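Local coordinates for aminoglycoside 6-adenylyltransferase (Bacillus subtilis, PDB 2PBE), which transfers the adenylyl group of ATP to the 6-hydroxyl of streptomycin or streptidine, also accepts GTP, and thereby confers streptomycin resistance, at residues R22-L28 with D46-T52; V125-S131 with G205-S209; L229-Y233 with S244-C248; C157-W162 with C248-R253. All coordinates share one frame; numbering follows the deposited sequence.

Contact 1. Residues R22-L28 with D46-T52; sequences RIRLVTL and DISYFVT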
# COMPACT_ATOMS: atom_id res chain seq x y z
N ARG A 22 -10.97 5.76 15.27
CA ARG A 22 -11.98 4.75 15.52
C ARG A 22 -11.90 3.66 14.45
O ARG A 22 -12.29 2.51 14.69
CB ARG A 22 -13.41 5.33 15.50
CG ARG A 22 -13.65 6.52 16.40
CD ARG A 22 -13.92 7.73 15.54
NE ARG A 22 -15.27 8.27 15.64
CZ ARG A 22 -15.78 9.15 14.80
NH1 ARG A 22 -15.06 9.60 13.77
NH2 ARG A 22 -17.02 9.61 14.99
N ILE A 23 -11.38 4.00 13.27
CA ILE A 23 -11.28 3.02 12.20
C ILE A 23 -10.01 2.19 12.34
O ILE A 23 -8.90 2.71 12.25
CB ILE A 23 -11.32 3.68 10.82
CG1 ILE A 23 -12.60 4.52 10.69
CG2 ILE A 23 -11.35 2.62 9.73
CD1 ILE A 23 -12.64 5.36 9.44
N ARG A 24 -10.21 0.90 12.56
CA ARG A 24 -9.12 -0.05 12.76
C ARG A 24 -8.86 -0.96 11.56
O ARG A 24 -7.73 -1.33 11.29
CB ARG A 24 -9.41 -0.91 13.99
CG ARG A 24 -9.52 -0.09 15.28
CD ARG A 24 -8.15 0.26 15.81
NE ARG A 24 -7.88 1.69 15.75
CZ ARG A 24 -6.66 2.20 15.82
NH1 ARG A 24 -5.60 1.40 15.94
NH2 ARG A 24 -6.48 3.52 15.76
N LEU A 25 -9.90 -1.28 10.82
CA LEU A 25 -9.79 -2.17 9.66
C LEU A 25 -10.62 -1.63 8.49
O LEU A 25 -11.67 -1.02 8.69
CB LEU A 25 -10.27 -3.57 10.07
CG LEU A 25 -9.92 -4.85 9.30
CD1 LEU A 25 -10.63 -4.89 7.96
CD2 LEU A 25 -8.42 -4.94 9.10
N VAL A 26 -10.14 -1.83 7.27
CA VAL A 26 -10.83 -1.37 6.07
C VAL A 26 -10.86 -2.47 5.03
O VAL A 26 -9.83 -3.08 4.74
CB VAL A 26 -10.13 -0.14 5.46
CG1 VAL A 26 -10.86 0.32 4.21
CG2 VAL A 26 -10.09 0.98 6.46
N THR A 27 -12.04 -2.71 4.46
CA THR A 27 -12.21 -3.76 3.47
C THR A 27 -12.92 -3.25 2.24
O THR A 27 -13.69 -2.30 2.33
CB THR A 27 -13.05 -4.89 4.03
OG1 THR A 27 -12.47 -5.34 5.25
CG2 THR A 27 -13.11 -6.03 3.06
N LEU A 28 -12.67 -3.88 1.10
CA LEU A 28 -13.32 -3.51 -0.14
C LEU A 28 -14.10 -4.67 -0.78
O LEU A 28 -13.66 -5.82 -0.74
CB LEU A 28 -12.29 -2.95 -1.11
CG LEU A 28 -12.85 -2.58 -2.48
CD1 LEU A 28 -12.49 -1.15 -2.84
CD2 LEU A 28 -12.29 -3.55 -3.51
N ASP A 46 -17.63 -0.12 -2.85
CA ASP A 46 -18.08 -0.91 -1.71
C ASP A 46 -17.02 -0.94 -0.65
O ASP A 46 -16.06 -1.69 -0.74
CB ASP A 46 -18.38 -2.34 -2.14
CG ASP A 46 -19.86 -2.60 -2.29
OD1 ASP A 46 -20.52 -2.82 -1.25
OD2 ASP A 46 -20.37 -2.58 -3.45
N ILE A 47 -17.19 -0.10 0.36
CA ILE A 47 -16.22 0.02 1.43
C ILE A 47 -16.80 -0.36 2.77
O ILE A 47 -17.98 -0.15 3.03
CB ILE A 47 -15.73 1.47 1.52
CG1 ILE A 47 -15.33 1.96 0.12
CG2 ILE A 47 -14.57 1.58 2.49
CD1 ILE A 47 -14.17 1.20 -0.53
N SER A 48 -15.96 -0.93 3.63
CA SER A 48 -16.37 -1.31 4.98
C SER A 48 -15.30 -0.87 5.97
O SER A 48 -14.12 -1.21 5.81
CB SER A 48 -16.53 -2.83 5.11
OG SER A 48 -17.61 -3.33 4.35
N TYR A 49 -15.70 -0.10 6.97
CA TYR A 49 -14.79 0.36 8.01
C TYR A 49 -15.13 -0.36 9.31
O TYR A 49 -16.25 -0.27 9.80
CB TYR A 49 -14.95 1.86 8.29
CG TYR A 49 -14.54 2.83 7.19
CD1 TYR A 49 -13.41 2.57 6.37
CD2 TYR A 49 -15.21 4.07 7.06
CE1 TYR A 49 -12.95 3.55 5.44
CE2 TYR A 49 -14.76 5.06 6.14
CZ TYR A 49 -13.63 4.79 5.33
OH TYR A 49 -13.18 5.76 4.45
N PHE A 50 -14.16 -1.09 9.86
CA PHE A 50 -14.40 -1.79 11.13
C PHE A 50 -13.95 -0.78 12.15
O PHE A 50 -12.78 -0.39 12.16
CB PHE A 50 -13.58 -3.07 11.20
CG PHE A 50 -14.11 -4.15 10.33
CD1 PHE A 50 -14.89 -5.17 10.87
CD2 PHE A 50 -13.89 -4.11 8.94
CE1 PHE A 50 -15.48 -6.16 10.03
CE2 PHE A 50 -14.47 -5.09 8.08
CZ PHE A 50 -15.26 -6.12 8.63
N VAL A 51 -14.88 -0.36 12.99
CA VAL A 51 -14.60 0.68 13.97
C VAL A 51 -14.76 0.27 15.43
O VAL A 51 -15.31 -0.77 15.74
CB VAL A 51 -15.49 1.90 13.69
CG1 VAL A 51 -15.42 2.26 12.22
CG2 VAL A 51 -16.94 1.60 14.06
N THR A 52 -14.28 1.13 16.31
CA THR A 52 -14.38 0.86 17.74
C THR A 52 -15.77 1.27 18.25
O THR A 52 -16.46 0.45 18.88
CB THR A 52 -13.30 1.64 18.52
OG1 THR A 52 -13.34 3.02 18.14
CG2 THR A 52 -11.92 1.07 18.23
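Ile23 lays its CD1 over one face of the Tyr49 ring, 3.8 Å from the centroid and 15° off the normal. On the same side of the sheet, Ile23 CG1 meets Val51 CG1, Val26 runs alongside Tyr49 pointing the same way, and Leu28 CD1 touches Ile47 CD1 at 3.7 Å. With CG beside the backbone N (chi1 -67°), the Tyr49 ring lies between Ile23 CD1 over one face and Val26 CG2, which meets CD1 obliquely. Helix 6-19 covers this side of the sheet, and the Tyr49 hydroxyl bonds to the backbone O of Phe13 there. Leu25, Phe50, Thr27 and Ser48 lie on the reverse side. Leu25 and Phe50 point the same way side by side, with Leu25 CD1 3.5 Å from Phe50 CD2, while Thr27 OG1 approaches the ring obliquely at CE2. Tyr115 meets this ring edge to face.

Backbone bonds join strands 23-28 and 45-51 as antiparallel neighbours in the mixed sheet of the nucleotidyltransferase domain. Phe50 N gives a bond to Leu25 O at 2.8 Å, and Thr27 and Ser48 exchange a reciprocal pair. A classic beta bulge interrupts the register: Phe50 O takes Arg24 N at 2.9 Å and, weakly, Leu25 N at 3.3 Å. Beyond it, Thr52 N bonds to Arg22 O.

Charge sits at the margin, where Arg22 pairs with Asp20 and Arg24 with Asp130. Each arginine has its acidic partner beside the strand pair, so the buried centre is held by backbone bonds and hydrocarbon-aromatic packing.

Contact 2. Residues V125-S131 with G205-S209; sequences VLLDKDS and GYSFS
Lys129 runs alongside Tyr206 and sets its CG over the centre of the ring, 3.8 Å from the centroid and 9° off the normal, a CH-pi contact. Next to it Leu127 CD1 reaches Tyr206 CB and, at 3.9 Å, Phe208 CB. In the backbone, Asp128 and Ser207 form an antiparallel hydrogen-bonded pair: Asp128 N to Ser207 O and Ser207 N to Asp128 O, both 2.8 Å. Ser209 N adds a bond to Leu126 O, and a water donates to Leu126 O and Ser209 O, closing that end.

The next shell fixes the turn after strand 125-128. Asp128 CG is anti to the backbone N (chi1 -171°), which holds OD1 beside the turn, where Ser131 N bonds to it at 3.0 Å from above the carboxylate plane: an Asx motif. In this conformation Ser131 OG makes a hydrogen bond of 3.2 Å with Ser207 OG; either could donate. Asp128 OD2 is taken by the hydroxyl of Tyr135.

Farther out, strand 125-128 pairs on its other side with strand 23-28, and strand 207-209, following helix 177-204, with strand 145-146, so the pair carries the sheet toward the helical part of the chain. The extended Lys129 chain ends at the backbone oxygens of Ala17 and Asp20, by the C-terminal end of helix 6-19; these carbonyls would probably stabilise its ammonium, while its methylenes serve as an apolar cover for Tyr206.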
# COMPACT_ATOMS: atom_id res chain seq x y z
N VAL A 125 -8.87 -6.92 2.08
CA VAL A 125 -8.51 -5.99 3.15
C VAL A 125 -7.56 -4.93 2.60
O VAL A 125 -6.70 -5.24 1.79
CB VAL A 125 -7.78 -6.71 4.30
CG1 VAL A 125 -7.45 -5.72 5.41
CG2 VAL A 125 -8.63 -7.85 4.83
N LEU A 126 -7.74 -3.68 3.04
CA LEU A 126 -6.86 -2.62 2.57
C LEU A 126 -5.97 -2.07 3.66
O LEU A 126 -4.81 -1.71 3.41
CB LEU A 126 -7.67 -1.47 1.96
CG LEU A 126 -8.57 -1.82 0.77
CD1 LEU A 126 -9.15 -0.53 0.19
CD2 LEU A 126 -7.80 -2.57 -0.31
N LEU A 127 -6.51 -2.02 4.87
CA LEU A 127 -5.76 -1.53 6.03
C LEU A 127 -6.17 -2.21 7.31
O LEU A 127 -7.36 -2.43 7.57
CB LEU A 127 -5.95 -0.01 6.19
CG LEU A 127 -5.26 0.72 7.35
CD1 LEU A 127 -3.73 0.51 7.33
CD2 LEU A 127 -5.59 2.19 7.23
N ASP A 128 -5.16 -2.55 8.10
CA ASP A 128 -5.35 -3.18 9.40
C ASP A 128 -4.41 -2.43 10.33
O ASP A 128 -3.20 -2.42 10.12
CB ASP A 128 -4.96 -4.66 9.35
CG ASP A 128 -5.35 -5.40 10.61
OD1 ASP A 128 -5.92 -4.76 11.53
OD2 ASP A 128 -5.10 -6.62 10.69
N LYS A 129 -4.96 -1.79 11.35
CA LYS A 129 -4.13 -1.01 12.25
C LYS A 129 -3.64 -1.77 13.45
O LYS A 129 -2.66 -1.38 14.08
CB LYS A 129 -4.88 0.24 12.71
CG LYS A 129 -5.19 1.24 11.58
CD LYS A 129 -5.78 2.52 12.17
CE LYS A 129 -6.13 3.53 11.10
NZ LYS A 129 -6.74 4.74 11.70
N ASP A 130 -4.30 -2.89 13.74
CA ASP A 130 -3.93 -3.70 14.89
C ASP A 130 -3.29 -5.04 14.56
O ASP A 130 -2.45 -5.52 15.31
CB ASP A 130 -5.15 -3.91 15.76
CG ASP A 130 -5.88 -2.61 16.05
OD1 ASP A 130 -5.19 -1.63 16.43
OD2 ASP A 130 -7.11 -2.55 15.88
N SER A 131 -3.71 -5.63 13.44
CA SER A 131 -3.16 -6.91 13.00
C SER A 131 -3.39 -8.01 14.05
O SER A 131 -2.53 -8.86 14.26
CB SER A 131 -1.65 -6.76 12.72
OG SER A 131 -1.32 -5.47 12.22
N GLY A 205 2.99 0.01 12.75
CA GLY A 205 2.64 -1.33 13.18
C GLY A 205 1.37 -1.78 12.45
O GLY A 205 0.70 -2.70 12.90
N TYR A 206 1.05 -1.13 11.33
CA TYR A 206 -0.14 -1.48 10.57
C TYR A 206 0.21 -2.44 9.45
O TYR A 206 1.40 -2.66 9.15
CB TYR A 206 -0.79 -0.24 9.93
CG TYR A 206 -1.10 0.96 10.83
CD1 TYR A 206 -1.30 0.83 12.24
CD2 TYR A 206 -1.29 2.24 10.25
CE1 TYR A 206 -1.70 1.94 13.04
CE2 TYR A 206 -1.68 3.35 11.04
CZ TYR A 206 -1.89 3.20 12.43
OH TYR A 206 -2.32 4.29 13.16
N SER A 207 -0.82 -3.03 8.85
CA SER A 207 -0.67 -3.94 7.72
C SER A 207 -1.54 -3.30 6.65
O SER A 207 -2.60 -2.78 6.98
CB SER A 207 -1.21 -5.33 8.05
OG SER A 207 -0.52 -5.94 9.13
N PHE A 208 -1.13 -3.32 5.40
CA PHE A 208 -1.94 -2.71 4.36
C PHE A 208 -1.57 -3.18 2.98
O PHE A 208 -0.64 -3.97 2.81
CB PHE A 208 -1.82 -1.19 4.44
CG PHE A 208 -0.41 -0.69 4.35
CD1 PHE A 208 0.15 -0.34 3.11
CD2 PHE A 208 0.38 -0.56 5.51
CE1 PHE A 208 1.50 0.15 3.02
CE2 PHE A 208 1.73 -0.07 5.45
CZ PHE A 208 2.29 0.28 4.19
N SER A 209 -2.30 -2.70 1.99
CA SER A 209 -2.03 -3.07 0.62
C SER A 209 -1.43 -1.88 -0.11
O SER A 209 -1.66 -0.73 0.26
CB SER A 209 -3.31 -3.56 -0.03
OG SER A 209 -3.17 -3.80 -1.42
O HOH W 1 -4.01 0.14 1.60

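Contact 3. Residues L229-Y233 with S244-C248; sequences LMSTY and SLFTC
Thr232 overlaps two side chains of helix 238-263, its CG2 meeting Thr247 CG2 at 3.9 Å and its CB lying 4.0 Å from Cys248 SG. It occupies a type I beta turn, Met230 to Tyr233, in which the chain turns away from helix 223-230, within the helical C-terminal part of the enzyme. The contact is small and joins this turn to the flank of the longer helix through methyls, a thiol and a few hydroxyls.

Thr247 points its CB at the turn, and its CG2, anti to the backbone N, also approaches Ser231: O at 3.6 Å and OG at 3.7 Å. Its hydroxyl is turned back into its own helix and bonds to Lys243 O, which puts the methyl in the contact. Ser231 OG likewise bonds back to helix 223-230, to Glu228 O. Ser244 OG comes to Thr232 O at 3.2 Å, a weak bond, and not a settled one, because the same proton has another acceptor within reach; the stronger partner of this hydroxyl is Ser234 OG.

Helix 177-204 borders both segments. Its Arg189 bonds through NE to Thr232 OG1 and makes a cation-pi contact with Tyr233, while its Leu184 packs on Ser244 and Cys248. Thr232 OG1 lies between its backbone N and carbonyl carbon (chi1 71°), folded back to donate to Leu229 O at 2.6 Å, in the carbonyl plane; the same oxygen accepts Thr232 N.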
# COMPACT_ATOMS: atom_id res chain seq x y z
N LEU A 229 11.73 8.25 -4.17
CA LEU A 229 11.26 7.24 -5.09
C LEU A 229 11.17 7.85 -6.48
O LEU A 229 11.49 7.20 -7.47
CB LEU A 229 9.89 6.71 -4.67
CG LEU A 229 9.36 5.67 -5.64
CD1 LEU A 229 10.23 4.40 -5.64
CD2 LEU A 229 7.94 5.34 -5.25
N MSE A 230 10.75 9.11 -6.53
CA MSE A 230 10.65 9.79 -7.81
C MSE A 230 12.03 9.87 -8.44
O MSE A 230 12.18 9.74 -9.66
CB MSE A 230 10.08 11.21 -7.66
CG MSE A 230 8.55 11.28 -7.58
SE MSE A 230 7.60 10.15 -8.89
CE MSE A 230 7.16 8.62 -7.77
N SER A 231 13.06 10.08 -7.62
CA SER A 231 14.41 10.20 -8.15
C SER A 231 14.94 8.91 -8.74
O SER A 231 16.01 8.91 -9.34
CB SER A 231 15.38 10.72 -7.08
OG SER A 231 15.56 9.78 -6.04
N THR A 232 14.20 7.81 -8.58
CA THR A 232 14.65 6.55 -9.16
C THR A 232 14.19 6.47 -10.60
O THR A 232 14.43 5.49 -11.29
CB THR A 232 14.08 5.34 -8.44
OG1 THR A 232 12.68 5.23 -8.74
CG2 THR A 232 14.30 5.47 -6.95
N TYR A 233 13.47 7.49 -11.04
CA TYR A 233 13.00 7.54 -12.42
C TYR A 233 13.89 8.54 -13.12
O TYR A 233 14.16 9.59 -12.57
CB TYR A 233 11.56 8.02 -12.43
CG TYR A 233 10.59 6.97 -11.95
CD1 TYR A 233 10.14 5.97 -12.83
CD2 TYR A 233 10.12 6.96 -10.61
CE1 TYR A 233 9.23 4.96 -12.40
CE2 TYR A 233 9.21 5.95 -10.16
CZ TYR A 233 8.77 4.95 -11.07
OH TYR A 233 7.93 3.94 -10.67
N SER A 244 19.55 5.52 -12.48
CA SER A 244 18.33 5.03 -11.85
C SER A 244 18.63 3.82 -10.97
O SER A 244 18.17 3.74 -9.84
CB SER A 244 17.30 4.64 -12.90
OG SER A 244 16.72 5.77 -13.52
N LEU A 245 19.42 2.89 -11.50
CA LEU A 245 19.78 1.66 -10.78
C LEU A 245 20.59 1.93 -9.53
O LEU A 245 20.30 1.38 -8.46
CB LEU A 245 20.57 0.72 -11.70
CG LEU A 245 21.01 -0.58 -11.01
CD1 LEU A 245 19.80 -1.45 -10.70
CD2 LEU A 245 21.97 -1.31 -11.92
N PHE A 246 21.62 2.75 -9.67
CA PHE A 246 22.44 3.06 -8.51
C PHE A 246 21.61 3.79 -7.47
O PHE A 246 21.86 3.64 -6.27
CB PHE A 246 23.66 3.89 -8.89
CG PHE A 246 24.64 3.16 -9.76
CD1 PHE A 246 24.82 1.76 -9.66
CD2 PHE A 246 25.45 3.88 -10.66
CE1 PHE A 246 25.80 1.09 -10.46
CE2 PHE A 246 26.43 3.24 -11.46
CZ PHE A 246 26.60 1.84 -11.36
N THR A 247 20.65 4.58 -7.92
CA THR A 247 19.78 5.32 -7.01
C THR A 247 18.96 4.31 -6.19
O THR A 247 18.80 4.49 -4.99
CB THR A 247 18.89 6.32 -7.80
OG1 THR A 247 19.73 7.33 -8.38
CG2 THR A 247 17.85 7.01 -6.88
N CYS A 248 18.45 3.27 -6.84
CA CYS A 248 17.70 2.22 -6.14
C CYS A 248 18.64 1.55 -5.13
O CYS A 248 18.22 1.18 -4.03
CB CYS A 248 17.18 1.19 -7.13
SG CYS A 248 15.93 1.85 -8.26

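Contact 4. Residues C157-W162 with C248-R253; sequences CCNEFW and CYALFR
Helix segments 157-162 and 248-253 run antiparallel, at 170° between their directions, with axes 12.0 Å apart at closest approach. Large side chains fill this wide spacing. Phe161 and Phe252 both send CG anti to the backbone N, one from each helix, and slide past each other in opposite directions, ending as a face-to-face stack with centroids 3.7 Å apart and planes at 4°. Each ring also lies over the other residue's CB, Phe252 CB being 3.8 Å from the Phe161 centroid.

Phe252 is a knob in a hole formed by Cys157, Cys158, Phe161 and Trp162. Cys157 SG meets its ring at the edge, in plane, 3.9 Å from CZ, and Cys158 SG comes obliquely to CE2 at 3.7 Å. This is the buried interior of a helical bundle: helix 177-204 touches Cys157 and Phe161, and helix 270-283 packs on Cys158, Trp162 and Tyr249.

Trp162 and Tyr249 complete the aromatic cluster. The indole points an edge at the Tyr249 face, the planes 54° apart; CZ3 sits over the ring centre, 3.8 Å from each of the six Tyr249 ring carbons. Its other end, NE1, lies obliquely 3.5 Å from Phe252 CD2. The Tyr249 hydroxyl bonds to Ser165 OG of helix 151-173. The Arg253 side chain runs at about a right angle to that of Trp162, with NE 4.1 Å from Trp162 CH2, and its guanidinium reaches on to helix 270-283, in a salt bridge with Asp271 and a hydrogen bond to Thr275.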
# COMPACT_ATOMS: atom_id res chain seq x y z
N CYS A 157 13.34 -10.43 0.35
CA CYS A 157 13.26 -9.18 -0.39
C CYS A 157 14.63 -8.68 -0.83
O CYS A 157 14.77 -8.14 -1.93
CB CYS A 157 12.59 -8.09 0.44
SG CYS A 157 12.26 -6.58 -0.50
N CYS A 158 15.64 -8.87 0.01
CA CYS A 158 16.98 -8.42 -0.32
C CYS A 158 17.58 -9.34 -1.39
O CYS A 158 18.25 -8.88 -2.31
CB CYS A 158 17.87 -8.42 0.91
SG CYS A 158 17.36 -7.25 2.18
N ASN A 159 17.31 -10.64 -1.27
CA ASN A 159 17.82 -11.61 -2.21
C ASN A 159 17.32 -11.27 -3.61
O ASN A 159 18.11 -11.10 -4.53
CB ASN A 159 17.37 -13.01 -1.79
CG ASN A 159 18.14 -14.11 -2.50
OD1 ASN A 159 19.05 -14.73 -1.93
ND2 ASN A 159 17.78 -14.36 -3.74
N GLU A 160 16.01 -11.13 -3.74
CA GLU A 160 15.39 -10.81 -5.02
C GLU A 160 15.87 -9.48 -5.57
O GLU A 160 16.21 -9.36 -6.75
CB GLU A 160 13.87 -10.77 -4.87
CG GLU A 160 13.09 -10.50 -6.16
CD GLU A 160 13.15 -11.66 -7.16
OE1 GLU A 160 12.44 -11.58 -8.19
OE2 GLU A 160 13.91 -12.63 -6.93
N PHE A 161 15.90 -8.48 -4.70
CA PHE A 161 16.35 -7.15 -5.10
C PHE A 161 17.71 -7.19 -5.78
O PHE A 161 17.84 -6.83 -6.94
CB PHE A 161 16.47 -6.23 -3.89
CG PHE A 161 16.95 -4.85 -4.23
CD1 PHE A 161 16.05 -3.91 -4.74
CD2 PHE A 161 18.31 -4.50 -4.10
CE1 PHE A 161 16.48 -2.61 -5.11
CE2 PHE A 161 18.76 -3.20 -4.47
CZ PHE A 161 17.82 -2.26 -4.98
N TRP A 162 18.72 -7.63 -5.04
CA TRP A 162 20.06 -7.67 -5.58
C TRP A 162 20.25 -8.65 -6.72
O TRP A 162 21.01 -8.36 -7.66
CB TRP A 162 21.05 -7.93 -4.45
CG TRP A 162 21.04 -6.84 -3.44
CD1 TRP A 162 20.38 -6.84 -2.24
CD2 TRP A 162 21.67 -5.57 -3.55
NE1 TRP A 162 20.55 -5.64 -1.59
CE2 TRP A 162 21.33 -4.83 -2.37
CE3 TRP A 162 22.49 -4.96 -4.52
CZ2 TRP A 162 21.79 -3.51 -2.12
CZ3 TRP A 162 22.95 -3.61 -4.29
CH2 TRP A 162 22.58 -2.91 -3.09
N CYS A 248 18.45 3.27 -6.84
CA CYS A 248 17.70 2.22 -6.14
C CYS A 248 18.64 1.55 -5.13
O CYS A 248 18.22 1.18 -4.03
CB CYS A 248 17.18 1.19 -7.13
SG CYS A 248 15.93 1.85 -8.26
N TYR A 249 19.90 1.39 -5.52
CA TYR A 249 20.91 0.79 -4.64
C TYR A 249 21.00 1.58 -3.35
O TYR A 249 20.84 1.04 -2.25
CB TYR A 249 22.30 0.80 -5.31
CG TYR A 249 22.57 -0.36 -6.24
CD1 TYR A 249 21.49 -1.11 -6.80
CD2 TYR A 249 23.89 -0.74 -6.57
CE1 TYR A 249 21.73 -2.19 -7.65
CE2 TYR A 249 24.15 -1.85 -7.44
CZ TYR A 249 23.05 -2.57 -7.97
OH TYR A 249 23.25 -3.66 -8.80
N ALA A 250 21.27 2.88 -3.51
CA ALA A 250 21.42 3.80 -2.40
C ALA A 250 20.21 3.75 -1.48
O ALA A 250 20.35 3.66 -0.26
CB ALA A 250 21.61 5.20 -2.93
N LEU A 251 19.02 3.79 -2.06
CA LEU A 251 17.80 3.76 -1.27
C LEU A 251 17.52 2.41 -0.64
O LEU A 251 16.95 2.35 0.45
CB LEU A 251 16.62 4.20 -2.11
CG LEU A 251 16.60 5.70 -2.36
CD1 LEU A 251 15.54 6.06 -3.36
CD2 LEU A 251 16.36 6.44 -1.04
N PHE A 252 17.91 1.33 -1.30
CA PHE A 252 17.64 0.01 -0.74
C PHE A 252 18.50 -0.26 0.47
O PHE A 252 18.07 -0.92 1.40
CB PHE A 252 17.88 -1.11 -1.76
CG PHE A 252 17.15 -2.38 -1.42
CD1 PHE A 252 15.76 -2.43 -1.57
CD2 PHE A 252 17.83 -3.50 -0.91
CE1 PHE A 252 15.02 -3.61 -1.23
CE2 PHE A 252 17.11 -4.70 -0.55
CZ PHE A 252 15.70 -4.75 -0.71
N ARG A 253 19.74 0.24 0.44
CA ARG A 253 20.65 0.04 1.56
C ARG A 253 20.00 0.74 2.74
O ARG A 253 19.81 0.16 3.80
CB ARG A 253 22.02 0.67 1.28
CG ARG A 253 22.81 -0.03 0.19
CD ARG A 253 24.10 0.72 -0.19
NE ARG A 253 24.73 0.09 -1.35
CZ ARG A 253 24.99 0.70 -2.50
NH1 ARG A 253 24.67 1.98 -2.67
NH2 ARG A 253 25.56 0.03 -3.50

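Contacts 1 and 2 belong to one sheet and touch, since strands 23-28 and 125-128 are neighbours in it; contacts 3 and 4 belong to the helical part and share helix 238-263, with Cys248 in both. Contact 1 lies on the opposite side of the chain's centre from contacts 3 and 4, its centre about 33 Å from that of contact 4, while contact 2 is closest to the middle. Contacts 1 and 4 are buried, contacts 2 and 3 only partly. Backbone bonds dominate the sheet pairs, supplemented in contact 2 by water and hydroxyls; contact 4 relies on aromatic and thiol packing, and contact 3 on methyls and small polar groups.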